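Local atomic coordinates of catechol 1,2-dioxygenase (Pseudomonas putida, PDB entry 2AZQ), a protein that probably catalyses the intradiol ring cleavage of catechol with molecular oxygen to cis,cis-muconate, using a ferric iron as cofactor. Residues 121-126 with 152-157; 161-166 with 221-226. All coordinates share one frame; numbering follows the deposited sequence.

Contact 1: residues 121-126 with 152-157; sequences VRMDDG and VDLWHA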
ATOM      1  N   VAL A 121      19.397  28.326  20.457  1.00  4.31           N
ATOM      2  CA  VAL A 121      18.011  28.497  20.059  1.00  4.52           C
ATOM      3  C   VAL A 121      17.071  27.910  21.117  1.00  5.03           C
ATOM      4  O   VAL A 121      17.453  27.016  21.869  1.00  4.80           O
ATOM      5  CB  VAL A 121      17.740  27.797  18.665  1.00  3.03           C
ATOM      6  CG1 VAL A 121      17.762  26.299  18.803  1.00  2.00           C
ATOM      7  CG2 VAL A 121      16.430  28.264  18.086  1.00  3.66           C
ATOM      8  N   ARG A 122      15.861  28.442  21.222  1.00  5.65           N
ATOM      9  CA  ARG A 122      14.884  27.833  22.117  1.00  7.74           C
ATOM     10  C   ARG A 122      13.992  27.097  21.099  1.00 10.39           C
ATOM     11  O   ARG A 122      13.699  27.639  20.028  1.00 11.77           O
ATOM     12  CB  ARG A 122      14.061  28.872  22.872  1.00  6.42           C
ATOM     13  CG  ARG A 122      12.924  28.246  23.650  1.00  8.50           C
ATOM     14  CD  ARG A 122      12.254  29.232  24.575  1.00 10.28           C
ATOM     15  NE  ARG A 122      11.131  28.644  25.311  1.00 11.65           N
ATOM     16  CZ  ARG A 122      10.589  29.182  26.401  1.00 11.17           C
ATOM     17  NH1 ARG A 122      11.059  30.319  26.898  1.00 11.66           N
ATOM     18  NH2 ARG A 122       9.568  28.590  26.991  1.00 11.39           N
ATOM     19  N   MET A 123      13.566  25.878  21.421  1.00 10.79           N
ATOM     20  CA  MET A 123      12.743  25.096  20.503  1.00 10.45           C
ATOM     21  C   MET A 123      11.227  25.035  20.750  1.00 10.23           C
ATOM     22  O   MET A 123      10.480  24.764  19.813  1.00  9.93           O
ATOM     23  CB  MET A 123      13.268  23.653  20.442  1.00  9.81           C
ATOM     24  CG  MET A 123      14.644  23.487  19.866  1.00  9.63           C
ATOM     25  SD  MET A 123      15.058  21.738  19.861  1.00 14.17           S
ATOM     26  CE  MET A 123      13.868  21.151  18.682  1.00 11.20           C
ATOM     27  N   ASP A 124      10.778  25.265  21.984  1.00  8.64           N
ATOM     28  CA  ASP A 124       9.343  25.182  22.324  1.00 10.76           C
ATOM     29  C   ASP A 124       8.602  26.530  22.301  1.00 12.00           C
ATOM     30  O   ASP A 124       9.216  27.582  22.497  1.00 13.29           O
ATOM     31  CB  ASP A 124       9.168  24.606  23.730  1.00 11.10           C
ATOM     32  CG  ASP A 124       9.727  25.531  24.806  1.00 10.24           C
ATOM     33  OD1 ASP A 124      10.963  25.622  24.922  1.00 13.82           O
ATOM     34  OD2 ASP A 124       8.946  26.195  25.507  1.00  4.02           O
ATOM     35  N   ASP A 125       7.285  26.499  22.098  1.00 12.08           N
ATOM     36  CA  ASP A 125       6.493  27.736  22.082  1.00 13.25           C
ATOM     37  C   ASP A 125       5.953  28.158  23.480  1.00 12.25           C
ATOM     38  O   ASP A 125       5.095  29.021  23.585  1.00 11.68           O
ATOM     39  CB  ASP A 125       5.314  27.618  21.095  1.00 13.52           C
ATOM     40  CG  ASP A 125       4.414  26.428  21.396  1.00 15.23           C
ATOM     41  OD1 ASP A 125       4.249  26.100  22.595  1.00 15.85           O
ATOM     42  OD2 ASP A 125       3.857  25.828  20.445  1.00 16.37           O
ATOM     43  N   GLY A 126       6.443  27.533  24.543  1.00 13.47           N
ATOM     44  CA  GLY A 126       6.017  27.898  25.886  1.00 14.48           C
ATOM     45  C   GLY A 126       4.565  27.624  26.179  1.00 16.82           C
ATOM     46  O   GLY A 126       3.897  28.379  26.872  1.00 17.86           O
ATOM     47  N   VAL A 152      22.957  21.108  12.762  1.00  2.00           N
ATOM     48  CA  VAL A 152      22.330  19.977  13.427  1.00  2.24           C
ATOM     49  C   VAL A 152      20.833  20.276  13.313  1.00  2.00           C
ATOM     50  O   VAL A 152      20.333  21.284  13.853  1.00  2.00           O
ATOM     51  CB  VAL A 152      22.764  19.751  14.932  1.00  2.00           C
ATOM     52  CG1 VAL A 152      24.060  20.481  15.254  1.00  2.00           C
ATOM     53  CG2 VAL A 152      21.622  20.089  15.874  1.00  4.46           C
ATOM     54  N   ASP A 153      20.161  19.412  12.546  1.00  2.00           N
ATOM     55  CA  ASP A 153      18.725  19.479  12.245  1.00  2.00           C
ATOM     56  C   ASP A 153      17.950  18.560  13.204  1.00  2.57           C
ATOM     57  O   ASP A 153      18.001  17.336  13.032  1.00  3.00           O
ATOM     58  CB  ASP A 153      18.519  18.970  10.834  1.00  2.00           C
ATOM     59  CG  ASP A 153      17.300  19.535  10.181  1.00  3.29           C
ATOM     60  OD1 ASP A 153      16.283  19.712  10.895  1.00  4.19           O
ATOM     61  OD2 ASP A 153      17.369  19.767   8.945  1.00  2.00           O
ATOM     62  N   LEU A 154      17.221  19.122  14.175  1.00  2.00           N
ATOM     63  CA  LEU A 154      16.508  18.282  15.143  1.00  2.00           C
ATOM     64  C   LEU A 154      15.009  18.484  15.322  1.00  2.00           C
ATOM     65  O   LEU A 154      14.489  19.594  15.228  1.00  2.00           O
ATOM     66  CB  LEU A 154      17.164  18.384  16.535  1.00  2.00           C
ATOM     67  CG  LEU A 154      17.049  19.664  17.394  1.00  2.21           C
ATOM     68  CD1 LEU A 154      17.760  19.395  18.725  1.00  2.07           C
ATOM     69  CD2 LEU A 154      17.640  20.881  16.700  1.00  2.00           C
ATOM     70  N   TRP A 155      14.320  17.382  15.602  1.00  2.14           N
ATOM     71  CA  TRP A 155      12.875  17.409  15.815  1.00  2.01           C
ATOM     72  C   TRP A 155      12.491  16.355  16.854  1.00  2.00           C
ATOM     73  O   TRP A 155      13.119  15.304  16.912  1.00  2.37           O
ATOM     74  CB  TRP A 155      12.138  17.184  14.480  1.00  2.00           C
ATOM     75  CG  TRP A 155      12.314  15.841  13.781  1.00  2.00           C
ATOM     76  CD1 TRP A 155      11.387  14.832  13.714  1.00  2.00           C
ATOM     77  CD2 TRP A 155      13.429  15.399  12.967  1.00  2.00           C
ATOM     78  NE1 TRP A 155      11.843  13.804  12.914  1.00  2.00           N
ATOM     79  CE2 TRP A 155      13.089  14.120  12.442  1.00  2.00           C
ATOM     80  CE3 TRP A 155      14.670  15.954  12.630  1.00  2.00           C
ATOM     81  CZ2 TRP A 155      13.941  13.392  11.607  1.00  2.00           C
ATOM     82  CZ3 TRP A 155      15.522  15.218  11.792  1.00  2.79           C
ATOM     83  CH2 TRP A 155      15.145  13.950  11.294  1.00  2.00           C
ATOM     84  N   HIS A 156      11.502  16.652  17.698  1.00  2.00           N
ATOM     85  CA  HIS A 156      11.060  15.695  18.711  1.00  2.51           C
ATOM     86  C   HIS A 156       9.645  15.981  19.160  1.00  2.90           C
ATOM     87  O   HIS A 156       9.121  17.084  18.918  1.00  4.38           O
ATOM     88  CB  HIS A 156      12.024  15.655  19.915  1.00  2.85           C
ATOM     89  CG  HIS A 156      11.970  16.857  20.822  1.00  3.71           C
ATOM     90  ND1 HIS A 156      10.945  17.075  21.721  1.00  3.59           N
ATOM     91  CD2 HIS A 156      12.852  17.870  21.014  1.00  4.07           C
ATOM     92  CE1 HIS A 156      11.196  18.165  22.425  1.00  2.00           C
ATOM     93  NE2 HIS A 156      12.346  18.668  22.016  1.00  4.00           N
ATOM     94  N   ALA A 157       9.020  14.981  19.782  1.00  2.00           N
ATOM     95  CA  ALA A 157       7.652  15.107  20.253  1.00  2.00           C
ATOM     96  C   ALA A 157       7.557  16.009  21.474  1.00  2.00           C
ATOM     97  O   ALA A 157       8.550  16.311  22.122  1.00  2.00           O
ATOM     98  CB  ALA A 157       7.089  13.753  20.579  1.00  2.00           C
TER

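Contact 2: residues 161-166 with 221-226; sequences GTYSYF and HVHFFI. With FE (Fe (III) ion), chain B.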
ATOM      1  N   GLY A 161       3.372  13.807  23.535  1.00  8.76           N
ATOM      2  CA  GLY A 161       3.986  12.812  22.687  1.00  7.55           C
ATOM      3  C   GLY A 161       3.607  12.888  21.217  1.00  5.62           C
ATOM      4  O   GLY A 161       3.420  11.849  20.593  1.00  3.11           O
ATOM      5  N   THR A 162       3.480  14.090  20.662  1.00  2.41           N
ATOM      6  CA  THR A 162       3.167  14.193  19.239  1.00  3.78           C
ATOM      7  C   THR A 162       4.132  15.171  18.610  1.00  3.59           C
ATOM      8  O   THR A 162       4.824  15.898  19.319  1.00  4.15           O
ATOM      9  CB  THR A 162       1.717  14.688  18.934  1.00  3.48           C
ATOM     10  OG1 THR A 162       1.602  16.080  19.234  1.00  3.16           O
ATOM     11  CG2 THR A 162       0.702  13.908  19.735  1.00  2.00           C
ATOM     12  N   TYR A 163       4.205  15.162  17.278  1.00  4.75           N
ATOM     13  CA  TYR A 163       5.105  16.082  16.583  1.00  4.72           C
ATOM     14  C   TYR A 163       4.321  17.199  15.944  1.00  4.61           C
ATOM     15  O   TYR A 163       3.173  17.011  15.545  1.00  5.11           O
ATOM     16  CB  TYR A 163       5.916  15.373  15.502  1.00  4.15           C
ATOM     17  CG  TYR A 163       6.897  14.327  15.997  1.00  3.95           C
ATOM     18  CD1 TYR A 163       6.452  13.087  16.431  1.00  4.21           C
ATOM     19  CD2 TYR A 163       8.276  14.552  15.942  1.00  2.45           C
ATOM     20  CE1 TYR A 163       7.352  12.081  16.784  1.00  5.64           C
ATOM     21  CE2 TYR A 163       9.187  13.560  16.292  1.00  3.70           C
ATOM     22  CZ  TYR A 163       8.714  12.315  16.705  1.00  4.89           C
ATOM     23  OH  TYR A 163       9.583  11.285  16.985  1.00  5.96           O
ATOM     24  N   SER A 164       4.914  18.380  15.867  1.00  4.62           N
ATOM     25  CA  SER A 164       4.200  19.479  15.235  1.00  5.14           C
ATOM     26  C   SER A 164       4.033  19.133  13.755  1.00  7.83           C
ATOM     27  O   SER A 164       4.595  18.141  13.251  1.00  9.02           O
ATOM     28  CB  SER A 164       4.976  20.777  15.353  1.00  2.72           C
ATOM     29  OG  SER A 164       6.158  20.724  14.582  1.00  2.00           O
ATOM     30  N   TYR A 165       3.260  19.955  13.062  1.00  9.55           N
ATOM     31  CA  TYR A 165       3.006  19.747  11.659  1.00 11.69           C
ATOM     32  C   TYR A 165       1.981  18.639  11.404  1.00 13.89           C
ATOM     33  O   TYR A 165       1.030  18.835  10.636  1.00 15.42           O
ATOM     34  CB  TYR A 165       4.287  19.411  10.917  1.00 12.27           C
ATOM     35  CG  TYR A 165       4.030  19.424   9.474  1.00 12.09           C
ATOM     36  CD1 TYR A 165       3.953  20.629   8.799  1.00 14.50           C
ATOM     37  CD2 TYR A 165       3.643  18.261   8.815  1.00 14.72           C
ATOM     38  CE1 TYR A 165       3.477  20.694   7.509  1.00 17.00           C
ATOM     39  CE2 TYR A 165       3.161  18.305   7.519  1.00 16.75           C
ATOM     40  CZ  TYR A 165       3.074  19.532   6.879  1.00 18.26           C
ATOM     41  OH  TYR A 165       2.540  19.611   5.621  1.00 22.77           O
ATOM     42  N   PHE A 166       2.155  17.466  12.011  1.00 14.04           N
ATOM     43  CA  PHE A 166       1.171  16.419  11.777  1.00 14.00           C
ATOM     44  C   PHE A 166       0.099  16.641  12.790  1.00 16.54           C
ATOM     45  O   PHE A 166      -1.059  16.289  12.567  1.00 19.12           O
ATOM     46  CB  PHE A 166       1.774  15.038  11.921  1.00 10.63           C
ATOM     47  CG  PHE A 166       2.913  14.822  11.017  1.00  8.65           C
ATOM     48  CD1 PHE A 166       4.197  15.178  11.407  1.00  8.77           C
ATOM     49  CD2 PHE A 166       2.699  14.384   9.713  1.00  8.07           C
ATOM     50  CE1 PHE A 166       5.257  15.110  10.505  1.00  8.07           C
ATOM     51  CE2 PHE A 166       3.737  14.311   8.808  1.00  5.71           C
ATOM     52  CZ  PHE A 166       5.020  14.677   9.205  1.00  8.28           C
ATOM     53  N   HIS A 221      12.764  10.140  22.550  1.00  2.14           N
ATOM     54  CA  HIS A 221      13.977  10.345  21.805  1.00  2.34           C
ATOM     55  C   HIS A 221      14.010  11.700  21.108  1.00  2.00           C
ATOM     56  O   HIS A 221      13.063  12.470  21.208  1.00  3.61           O
ATOM     57  CB  HIS A 221      14.144   9.213  20.784  1.00  3.43           C
ATOM     58  CG  HIS A 221      12.980   9.071  19.850  1.00  4.20           C
ATOM     59  ND1 HIS A 221      11.838   8.376  20.184  1.00  2.12           N
ATOM     60  CD2 HIS A 221      12.749   9.613  18.629  1.00  2.11           C
ATOM     61  CE1 HIS A 221      10.956   8.499  19.211  1.00  2.00           C
ATOM     62  NE2 HIS A 221      11.483   9.243  18.258  1.00  2.00           N
ATOM     63  N   VAL A 222      15.124  11.994  20.438  1.00  2.00           N
ATOM     64  CA  VAL A 222      15.261  13.253  19.726  1.00  2.00           C
ATOM     65  C   VAL A 222      15.912  12.904  18.408  1.00  3.25           C
ATOM     66  O   VAL A 222      16.941  12.260  18.380  1.00  6.75           O
ATOM     67  CB  VAL A 222      16.162  14.293  20.510  1.00  2.18           C
ATOM     68  CG1 VAL A 222      16.080  15.630  19.867  1.00  2.00           C
ATOM     69  CG2 VAL A 222      15.735  14.389  21.935  1.00  2.00           C
ATOM     70  N   HIS A 223      15.310  13.288  17.298  1.00  2.00           N
ATOM     71  CA  HIS A 223      15.890  12.971  15.962  1.00  4.72           C
ATOM     72  C   HIS A 223      16.964  13.966  15.461  1.00  5.97           C
ATOM     73  O   HIS A 223      16.870  15.178  15.681  1.00  6.53           O
ATOM     74  CB  HIS A 223      14.755  12.967  14.923  1.00  3.11           C
ATOM     75  CG  HIS A 223      13.671  11.966  15.173  1.00  3.32           C
ATOM     76  ND1 HIS A 223      13.751  10.649  14.776  1.00  2.88           N
ATOM     77  CD2 HIS A 223      12.472  12.102  15.785  1.00  2.26           C
ATOM     78  CE1 HIS A 223      12.646  10.017  15.136  1.00  2.55           C
ATOM     79  NE2 HIS A 223      11.855  10.878  15.751  1.00  2.46           N
ATOM     80  N   PHE A 224      17.996  13.448  14.807  1.00  5.16           N
ATOM     81  CA  PHE A 224      19.017  14.332  14.257  1.00  4.74           C
ATOM     82  C   PHE A 224      19.428  14.058  12.841  1.00  5.89           C
ATOM     83  O   PHE A 224      19.547  12.904  12.411  1.00  7.55           O
ATOM     84  CB  PHE A 224      20.327  14.329  15.055  1.00  2.54           C
ATOM     85  CG  PHE A 224      20.199  14.841  16.441  1.00  2.87           C
ATOM     86  CD1 PHE A 224      19.804  13.998  17.467  1.00  2.00           C
ATOM     87  CD2 PHE A 224      20.495  16.172  16.727  1.00  2.00           C
ATOM     88  CE1 PHE A 224      19.716  14.463  18.763  1.00  2.00           C
ATOM     89  CE2 PHE A 224      20.407  16.646  18.015  1.00  2.24           C
ATOM     90  CZ  PHE A 224      20.019  15.786  19.043  1.00  2.00           C
ATOM     91  N   PHE A 225      19.644  15.151  12.123  1.00  5.81           N
ATOM     92  CA  PHE A 225      20.158  15.142  10.752  1.00  5.14           C
ATOM     93  C   PHE A 225      21.394  16.012  10.990  1.00  4.32           C
ATOM     94  O   PHE A 225      21.268  17.156  11.427  1.00  2.45           O
ATOM     95  CB  PHE A 225      19.211  15.853   9.792  1.00  4.12           C
ATOM     96  CG  PHE A 225      18.307  14.947   9.039  1.00  2.00           C
ATOM     97  CD1 PHE A 225      17.249  15.470   8.302  1.00  2.00           C
ATOM     98  CD2 PHE A 225      18.502  13.585   9.039  1.00  2.00           C
ATOM     99  CE1 PHE A 225      16.387  14.639   7.574  1.00  2.00           C
ATOM    100  CE2 PHE A 225      17.636  12.752   8.309  1.00  3.07           C
ATOM    101  CZ  PHE A 225      16.582  13.286   7.579  1.00  2.00           C
ATOM    102  N   ILE A 226      22.576  15.456  10.770  1.00  3.83           N
ATOM    103  CA  ILE A 226      23.800  16.203  11.004  1.00  5.13           C
ATOM    104  C   ILE A 226      24.657  16.140   9.751  1.00  4.85           C
ATOM    105  O   ILE A 226      24.901  15.075   9.174  1.00  4.39           O
ATOM    106  CB  ILE A 226      24.517  15.674  12.274  1.00  6.22           C
ATOM    107  CG1 ILE A 226      23.510  15.753  13.437  1.00 11.00           C
ATOM    108  CG2 ILE A 226      25.750  16.524  12.603  1.00  8.19           C
ATOM    109  CD1 ILE A 226      24.051  15.804  14.833  1.00  8.23           C
TER
HETATM  110 FE    FE B 400      10.200   9.926  16.350  1.00 16.50          FE

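Contact 1: residues 121-126 with 152-157
Asp124 OD2 takes two donors in the turn directly after Met123, the residue whose side chain crosses to Leu154 and His156. On its syn side it meets Arg122 NH2 at 2.9 Å, with an N-H...O angle of 162° and the oxygen lying in the guanidinium plane. On its anti side it receives the backbone, Gly126 N to Asp124 OD2 at 3.0 Å, which defines an Asx turn. Arg122 NE reaches the other oxygen, Asp124 OD1, at 3.1 Å, but from 40° above the carboxylate plane. The salt bridge is therefore side-on and two-pronged, with only its NH2 arm well aligned.

The contact itself is apolar and rests on Met123. Its chain runs extended from CA to SD and then bends about the CG-SD bond (chi3 66°), which turns the methyl back onto the branch point of Leu154: Met123 CE lies 3.7 Å from Leu154 CG. The sulfur sits beside the same branch, with Met123 SD 3.8 Å from Leu154 CD1. The same methyl also approaches the imidazole obliquely, Met123 CE lying 4.2 Å from His156 CD2, while His156 NE2 is hydrogen-bonded to Ser191.

With the CA atoms of Met123 and Trp155 still 9.0 Å apart, the Met123 side chain has to span the gap. Backbone bonds tie Met123 to Arg190 and Leu175 instead, and Leu154 also packs on Phe224. All three touching residues are buried, as expected of hydrophobic core packing in the beta-sandwich catalytic domain of intradiol dioxygenases.

Contact 2: residues 161-166 with 221-226
Tyr163, His221 and His223 meet at the ferric ion, and metal coordination is the main interaction. His223 NE2 lies 2.0 Å from the iron and His221 NE2 2.4 Å. Tyr163 OH is also a ligand, although its modelled 1.6 Å to the iron is doubtfully short. Tyr197 supplies the fourth protein ligand. The iron is almost equally far from His221 CD2 and His221 CE1, so it lies close to the bisector at NE2; at His223 it leans toward CE1. The short separations among the ligand atoms follow from the shared metal and are not hydrogen bonds.

Ring packing is secondary. Tyr163 and His223 approach rim to rim, centroids 5.6 Å apart and planes at 42°, and His221 CD2 lies over one face of His223, offset toward the rim. Different first torsions, 56° for His221 and -60° for His223, direct both NE2 atoms at the same iron.

Among polar bonds, His221 ND1 is held by Pro219 O, which fixes the rotation of that imidazole.

Both histidines belong to strand 217-227, paired antiparallel with strands 151-155 and 234-240, whereas Tyr163 comes from the loop joining strands 151-155 and 176-180.

Overall arrangement
Both contacts are buried, their centres about 8 Å apart, and strand 151-155 connects them: it supplies one side of contact 1 and pairs with strand 217-227 of contact 2. Two probable backbone bonds join the pair, Asp153 N to Phe225 O at 2.8 Å and Trp155 O to His223 N at 3.0 Å, and the rings of Trp155 and His223 stack. The chemistry differs sharply. Contact 1 packs a methionine from the turn after strand 120-122 against Leu154 and the His156 ring; contact 2 joins a loop to a strand through iron. His156 comes close to the iron site, its nearest side-chain atoms about 5 Å from those of Tyr163 and of His223.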